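Local coordinates for protein dihydroorotase (PDB 6L0B) that catalyses the reversible, zinc-dependent interconversion of N-carbamoyl-L-aspartate and dihydroorotate, the third step of de novo pyrimidine biosynthesis, at residues 16-21 / 41-46; 11-16 / 252-257. All coordinates share one frame; numbering follows the deposited sequence.

Interaction 1. Residues 16-21 / 41-46; sequences HVREGA and MPNLQP. With ZN (zinc ion), chain E; URF (5-fluorouracil), chain G.
His16, Arg18 and Asn43 form one wall of the active-site pocket of this metallo-dependent hydrolase, where the chain leaving strand 11-15 meets the loop that follows strand 37-40. His16 NE2 binds the zinc ion at 2.1 Å, in a site it shares with His14 and Asp258. At the other ring nitrogen, His16 ND1 donates to Asn43 OD1 at 3.0 Å; the bond is bent, with an N-H...O angle of 137°, and the amide stands steeply to the imidazole, the planes 69° apart. Met41 lies over one face of the ring, its CB 3.7 Å from the His16 ring centroid in a CH-pi contact, while 5-fluorouracil C4 lies over the opposite face. Asn43 OD1 sits near the ring plane at the edge, so three neighbours limit how the imidazole can turn. The ligand's O4 takes two bonds: Arg18 NH1 reaches URF O4 at 2.7 Å in an almost straight line, and Asn43 ND2 meets URF O4 at 2.8 Å. The arginine chain starts away from the loop and bends at chi2 (-69°), which brings the guanidinium back to present its edge to O4; its NE is bonded to Pro261 O. Asn43 ND2 has a second acceptor in Thr106 O. Toward the surface, Leu44 CD2 packs against the acidic end of Glu19, 3.4 Å from Glu19 CD, and Leu44 also touches Tyr57 of helix 51-64. Asn43 thus uses both ends of its amide, the oxygen to orient a zinc ligand and the nitrogen to hold O4 of 5-fluorouracil, while the arginine's positive charge would probably draw electron density toward O4.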
loop_
_atom_site.group_PDB
_atom_site.type_symbol
_atom_site.label_atom_id
_atom_site.label_comp_id
_atom_site.label_asym_id
_atom_site.label_seq_id
_atom_site.Cartn_x
_atom_site.Cartn_y
_atom_site.Cartn_z
ATOM N N HIS A 16 -5.227 18.573 -12.430
ATOM C CA HIS A 16 -3.825 18.970 -12.467
ATOM C C HIS A 16 -3.293 18.816 -13.890
ATOM O O HIS A 16 -3.464 17.749 -14.489
ATOM C CB HIS A 16 -2.967 18.145 -11.478
ATOM C CG HIS A 16 -3.469 18.155 -10.065
ATOM N ND1 HIS A 16 -2.736 18.675 -9.022
ATOM C CD2 HIS A 16 -4.614 17.682 -9.520
ATOM C CE1 HIS A 16 -3.426 18.564 -7.901
ATOM N NE2 HIS A 16 -4.569 17.963 -8.174
ATOM N N VAL A 17 -2.618 19.851 -14.416
ATOM C CA VAL A 17 -2.103 19.836 -15.787
ATOM C C VAL A 17 -0.625 20.184 -15.867
ATOM O O VAL A 17 -0.079 20.237 -16.969
ATOM C CB VAL A 17 -2.896 20.747 -16.754
ATOM C CG1 VAL A 17 -4.356 20.322 -16.861
ATOM C CG2 VAL A 17 -2.735 22.206 -16.363
ATOM N N ARG A 18 0.026 20.476 -14.747
ATOM C CA ARG A 18 1.480 20.700 -14.691
ATOM C C ARG A 18 1.857 21.883 -15.592
ATOM O O ARG A 18 1.070 22.817 -15.793
ATOM C CB ARG A 18 2.239 19.409 -15.020
ATOM C CG ARG A 18 1.664 18.111 -14.426
ATOM C CD ARG A 18 1.808 18.007 -12.897
ATOM N NE ARG A 18 1.444 16.683 -12.363
ATOM C CZ ARG A 18 0.911 16.421 -11.150
ATOM N NH1 ARG A 18 0.626 17.381 -10.248
ATOM N NH2 ARG A 18 0.634 15.161 -10.842
ATOM N N GLU A 19 3.098 21.874 -16.067
ATOM C CA GLU A 19 3.646 22.896 -16.942
ATOM C C GLU A 19 4.391 22.238 -18.098
ATOM O O GLU A 19 4.286 21.021 -18.292
ATOM C CB GLU A 19 4.563 23.825 -16.152
ATOM C CG GLU A 19 3.819 24.806 -15.270
ATOM C CD GLU A 19 4.754 25.735 -14.499
ATOM O OE1 GLU A 19 5.469 25.244 -13.590
ATOM O OE2 GLU A 19 4.772 26.954 -14.802
ATOM N N GLY A 20 5.069 23.039 -18.916
ATOM C CA GLY A 20 6.036 22.528 -19.875
ATOM C C GLY A 20 5.445 21.495 -20.811
ATOM O O GLY A 20 4.254 21.525 -21.147
ATOM N N ALA A 21 6.282 20.514 -21.179
ATOM C CA ALA A 21 5.859 19.501 -22.141
ATOM C C ALA A 21 4.698 18.669 -21.618
ATOM O O ALA A 21 3.847 18.240 -22.405
ATOM C CB ALA A 21 7.029 18.581 -22.494
ATOM N N MET A 41 -5.650 23.217 -10.534
ATOM C CA MET A 41 -5.038 23.184 -9.210
ATOM C C MET A 41 -3.672 23.884 -9.186
ATOM O O MET A 41 -3.028 24.044 -10.232
ATOM C CB MET A 41 -4.905 21.738 -8.732
ATOM C CG MET A 41 -6.226 21.151 -8.194
ATOM S SD MET A 41 -7.010 22.091 -6.844
ATOM C CE MET A 41 -8.519 21.113 -6.604
ATOM N N PRO A 42 -3.232 24.389 -8.028
ATOM C CA PRO A 42 -2.070 25.298 -7.989
ATOM C C PRO A 42 -0.722 24.693 -7.582
ATOM O O PRO A 42 0.236 25.463 -7.428
ATOM C CB PRO A 42 -2.511 26.304 -6.919
ATOM C CG PRO A 42 -3.269 25.414 -5.896
ATOM C CD PRO A 42 -3.854 24.253 -6.691
ATOM N N ASN A 43 -0.609 23.375 -7.399
ATOM C CA ASN A 43 0.592 22.779 -6.815
ATOM C C ASN A 43 1.680 22.562 -7.874
ATOM O O ASN A 43 2.119 21.446 -8.164
ATOM C CB ASN A 43 0.230 21.483 -6.107
ATOM C CG ASN A 43 -0.236 20.418 -7.074
ATOM O OD1 ASN A 43 -0.687 20.747 -8.180
ATOM N ND2 ASN A 43 -0.101 19.149 -6.688
ATOM N N LEU A 44 2.069 23.662 -8.511
ATOM C CA LEU A 44 3.230 23.671 -9.390
ATOM C C LEU A 44 4.465 23.976 -8.544
ATOM O O LEU A 44 4.364 24.218 -7.337
ATOM C CB LEU A 44 3.051 24.680 -10.529
ATOM C CG LEU A 44 2.124 24.455 -11.730
ATOM C CD1 LEU A 44 0.770 24.023 -11.288
ATOM C CD2 LEU A 44 2.007 25.748 -12.519
ATOM N N GLN A 45 5.625 24.104 -9.190
ATOM C CA GLN A 45 6.882 24.425 -8.510
ATOM C C GLN A 45 7.451 25.692 -9.130
ATOM O O GLN A 45 7.989 25.646 -10.252
ATOM C CB GLN A 45 7.902 23.295 -8.640
ATOM C CG GLN A 45 7.665 22.045 -7.816
ATOM C CD GLN A 45 8.835 21.079 -7.931
ATOM O OE1 GLN A 45 9.810 21.349 -8.641
ATOM N NE2 GLN A 45 8.757 19.964 -7.219
ATOM N N PRO A 46 7.396 26.847 -8.432
ATOM C CA PRO A 46 6.848 27.047 -7.082
ATOM C C PRO A 46 5.332 27.090 -7.087
ATOM O O PRO A 46 4.755 27.243 -8.146
ATOM C CB PRO A 46 7.428 28.415 -6.664
ATOM C CG PRO A 46 8.431 28.754 -7.683
ATOM C CD PRO A 46 8.015 28.077 -8.935
HETATM ZN ZN ZN E . -5.198 16.830 -6.487
HETATM N N1 URF G . -1.968 13.678 -5.536
HETATM C C2 URF G . -2.594 15.015 -5.378
HETATM N N3 URF G . -2.052 16.113 -6.233
HETATM C C4 URF G . -0.962 15.860 -7.172
HETATM C C5 URF G . -0.350 14.534 -7.300
HETATM C C6 URF G . -0.872 13.479 -6.470
HETATM O O2 URF G . -3.492 15.199 -4.597
HETATM O O4 URF G . -0.499 16.677 -7.889
HETATM F F5 URF G . 0.700 14.411 -8.200
#

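Interaction 2. Residues 11-16 / 252-257; sequences CDMHVH and YFFFGS. With ZN (zinc ion), chain E; URF (5-fluorouracil), chain G.
The carboxylate of Asp12 grips Ser257 through both of its oxygens. Ser257 N donates to Asp12 OD1 at 2.6 Å in a nearly straight bond (171°), arriving from above the carboxylate plane, while Ser257 OG meets Asp12 OD2 on its syn side at 2.9 Å. From the opposite face of the plane His14 N reaches Asp12 OD1 at 3.2 Å, closing an Asx turn, so this buried oxygen accepts two backbone N-H groups, one from each segment. Asp12 CG lies anti to the backbone N (chi1 171°), which swings the carboxylate across to residues 256-257; OD2 also accepts from Gln280, and Ser257 OG has a further partner in Ser259 N. With an alanine in place of Asp12, Ser257 N and His14 N would probably lose their shared acceptor, and the turn leading into the zinc-binding histidine would be less firmly set. A backbone bond from Met13 N to Phe255 O, 3.2 Å, ties the two segments together beside this network. Packing spreads from there. Gly256 packs with its CA 3.3 Å from Asp12 OD1 and its carbonyl carbon near His14 CB. Phe255 lays one ring face toward Asp12 OD1 and turns its edge to Cys11 O, Phe255 CD2 lying 3.7 Å from Cys11 O, with Phe303 and Val304 of helix 300-312 beside it. Farther along, Met13 CG touches Phe254 CE2 at 4.2 Å. His14 NE2 binds the zinc ion at 2.2 Å. The arrangement is that of a metallo-dependent hydrolase TIM barrel, whose first and last strands meet and carry the His-X-His metal ligands at the C-terminal end of the first.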
loop_
_atom_site.group_PDB
_atom_site.type_symbol
_atom_site.label_atom_id
_atom_site.label_comp_id
_atom_site.label_asym_id
_atom_site.label_seq_id
_atom_site.Cartn_x
_atom_site.Cartn_y
_atom_site.Cartn_z
ATOM N N CYS A 11 -18.274 19.231 -16.027
ATOM C CA CYS A 11 -17.285 19.927 -15.217
ATOM C C CYS A 11 -16.506 18.908 -14.393
ATOM O O CYS A 11 -17.101 18.049 -13.730
ATOM C CB CYS A 11 -17.925 20.982 -14.314
ATOM S SG CYS A 11 -19.449 20.489 -13.527
ATOM N N ASP A 12 -15.178 19.054 -14.396
ATOM C CA ASP A 12 -14.246 18.274 -13.574
ATOM C C ASP A 12 -13.569 19.260 -12.629
ATOM O O ASP A 12 -12.680 20.018 -13.031
ATOM C CB ASP A 12 -13.217 17.541 -14.445
ATOM C CG ASP A 12 -12.077 16.890 -13.634
ATOM O OD1 ASP A 12 -12.086 16.886 -12.378
ATOM O OD2 ASP A 12 -11.144 16.372 -14.291
ATOM N N MET A 13 -14.000 19.256 -11.371
ATOM C CA MET A 13 -13.614 20.291 -10.425
ATOM C C MET A 13 -12.371 19.930 -9.607
ATOM O O MET A 13 -12.233 20.366 -8.450
ATOM C CB MET A 13 -14.817 20.609 -9.555
ATOM C CG MET A 13 -16.016 21.035 -10.415
ATOM S SD MET A 13 -15.908 22.621 -11.336
ATOM C CE MET A 13 -15.005 22.239 -12.818
ATOM N N HIS A 14 -11.446 19.171 -10.202
ATOM C CA HIS A 14 -10.182 18.816 -9.552
ATOM C C HIS A 14 -9.231 18.325 -10.647
ATOM O O HIS A 14 -9.177 17.132 -10.942
ATOM C CB HIS A 14 -10.370 17.768 -8.485
ATOM C CG HIS A 14 -9.236 17.687 -7.509
ATOM N ND1 HIS A 14 -9.419 17.807 -6.148
ATOM C CD2 HIS A 14 -7.907 17.489 -7.692
ATOM C CE1 HIS A 14 -8.255 17.683 -5.537
ATOM N NE2 HIS A 14 -7.324 17.489 -6.449
ATOM N N VAL A 15 -8.471 19.244 -11.219
ATOM C CA VAL A 15 -7.627 18.940 -12.361
ATOM C C VAL A 15 -6.208 19.392 -12.052
ATOM O O VAL A 15 -6.008 20.430 -11.413
ATOM C CB VAL A 15 -8.155 19.624 -13.641
ATOM C CG1 VAL A 15 -7.221 19.350 -14.803
ATOM C CG2 VAL A 15 -9.576 19.168 -13.976
ATOM N N HIS A 16 -5.227 18.573 -12.430
ATOM C CA HIS A 16 -3.825 18.970 -12.467
ATOM C C HIS A 16 -3.293 18.816 -13.890
ATOM O O HIS A 16 -3.464 17.749 -14.489
ATOM C CB HIS A 16 -2.967 18.145 -11.478
ATOM C CG HIS A 16 -3.469 18.155 -10.065
ATOM N ND1 HIS A 16 -2.736 18.675 -9.022
ATOM C CD2 HIS A 16 -4.614 17.682 -9.520
ATOM C CE1 HIS A 16 -3.426 18.564 -7.901
ATOM N NE2 HIS A 16 -4.569 17.963 -8.174
ATOM N N TYR A 252 -24.453 17.506 -2.880
ATOM C CA TYR A 252 -23.187 17.783 -2.216
ATOM C C TYR A 252 -22.093 16.786 -2.606
ATOM O O TYR A 252 -20.997 16.816 -2.030
ATOM C CB TYR A 252 -23.379 17.830 -0.698
ATOM C CG TYR A 252 -24.426 16.883 -0.160
ATOM C CD1 TYR A 252 -25.742 17.303 0.084
ATOM C CD2 TYR A 252 -24.097 15.567 0.135
ATOM C CE1 TYR A 252 -26.705 16.412 0.601
ATOM C CE2 TYR A 252 -25.044 14.678 0.646
ATOM C CZ TYR A 252 -26.336 15.097 0.871
ATOM O OH TYR A 252 -27.222 14.173 1.377
ATOM N N PHE A 253 -22.360 15.927 -3.592
ATOM C CA PHE A 253 -21.359 15.061 -4.198
ATOM C C PHE A 253 -21.317 15.383 -5.676
ATOM O O PHE A 253 -22.364 15.397 -6.327
ATOM C CB PHE A 253 -21.695 13.582 -3.996
ATOM C CG PHE A 253 -21.763 13.166 -2.569
ATOM C CD1 PHE A 253 -20.657 13.302 -1.743
ATOM C CD2 PHE A 253 -22.932 12.662 -2.034
ATOM C CE1 PHE A 253 -20.707 12.920 -0.414
ATOM C CE2 PHE A 253 -22.992 12.277 -0.698
ATOM C CZ PHE A 253 -21.872 12.408 0.111
ATOM N N PHE A 254 -20.139 15.716 -6.196
ATOM C CA PHE A 254 -20.011 15.855 -7.639
ATOM C C PHE A 254 -18.588 15.516 -8.081
ATOM O O PHE A 254 -17.680 15.322 -7.272
ATOM C CB PHE A 254 -20.450 17.246 -8.109
ATOM C CG PHE A 254 -19.840 18.386 -7.351
ATOM C CD1 PHE A 254 -20.579 19.077 -6.404
ATOM C CD2 PHE A 254 -18.549 18.795 -7.619
ATOM C CE1 PHE A 254 -20.047 20.138 -5.718
ATOM C CE2 PHE A 254 -17.991 19.868 -6.933
ATOM C CZ PHE A 254 -18.747 20.542 -5.975
ATOM N N PHE A 255 -18.383 15.527 -9.386
ATOM C CA PHE A 255 -17.182 14.963 -9.970
ATOM C C PHE A 255 -15.997 15.920 -9.889
ATOM O O PHE A 255 -16.114 17.104 -10.223
ATOM C CB PHE A 255 -17.437 14.607 -11.423
ATOM C CG PHE A 255 -16.245 14.035 -12.114
ATOM C CD1 PHE A 255 -15.552 12.972 -11.551
ATOM C CD2 PHE A 255 -15.820 14.553 -13.331
ATOM C CE1 PHE A 255 -14.465 12.429 -12.189
ATOM C CE2 PHE A 255 -14.740 14.018 -13.977
ATOM C CZ PHE A 255 -14.059 12.945 -13.405
ATOM N N GLY A 256 -14.856 15.386 -9.453
ATOM C CA GLY A 256 -13.559 16.025 -9.496
ATOM C C GLY A 256 -12.494 14.954 -9.666
ATOM O O GLY A 256 -12.213 14.212 -8.727
ATOM N N SER A 257 -11.888 14.853 -10.848
ATOM C CA SER A 257 -11.108 13.660 -11.158
ATOM C C SER A 257 -9.823 13.546 -10.341
ATOM O O SER A 257 -9.384 12.433 -10.059
ATOM C CB SER A 257 -10.735 13.644 -12.636
ATOM O OG SER A 257 -9.587 14.465 -12.853
HETATM ZN ZN ZN E . -5.198 16.830 -6.487
HETATM N N1 URF G . -1.968 13.678 -5.536
HETATM C C2 URF G . -2.594 15.015 -5.378
HETATM N N3 URF G . -2.052 16.113 -6.233
HETATM C C4 URF G . -0.962 15.860 -7.172
HETATM C C5 URF G . -0.350 14.534 -7.300
HETATM C C6 URF G . -0.872 13.479 -6.470
HETATM O O2 URF G . -3.492 15.199 -4.597
HETATM O O4 URF G . -0.499 16.677 -7.889
HETATM F F5 URF G . 0.700 14.411 -8.200
#

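Overall arrangement
His16 belongs to both contacts, whose centres lie about 17 Å apart. Interaction 2, deep in the barrel, joins strand 11-15 to strand 253-255; interaction 1 is nested within the chain loop that it closes and lies farther out, where the same chain runs on into the pocket wall. Their backbones meet directly, Met41 N lying 2.9 Å from Val15 O in a probable hydrogen bond, and Met41 CE packs 3.5 Å from His14 ND1. Met41 therefore touches His14 as well as His16. Interaction 2 sets the base of the metal site, with Asp258 next in sequence to Ser257, whereas interaction 1 adds the polar groups that hold 5-fluorouracil beside the metal.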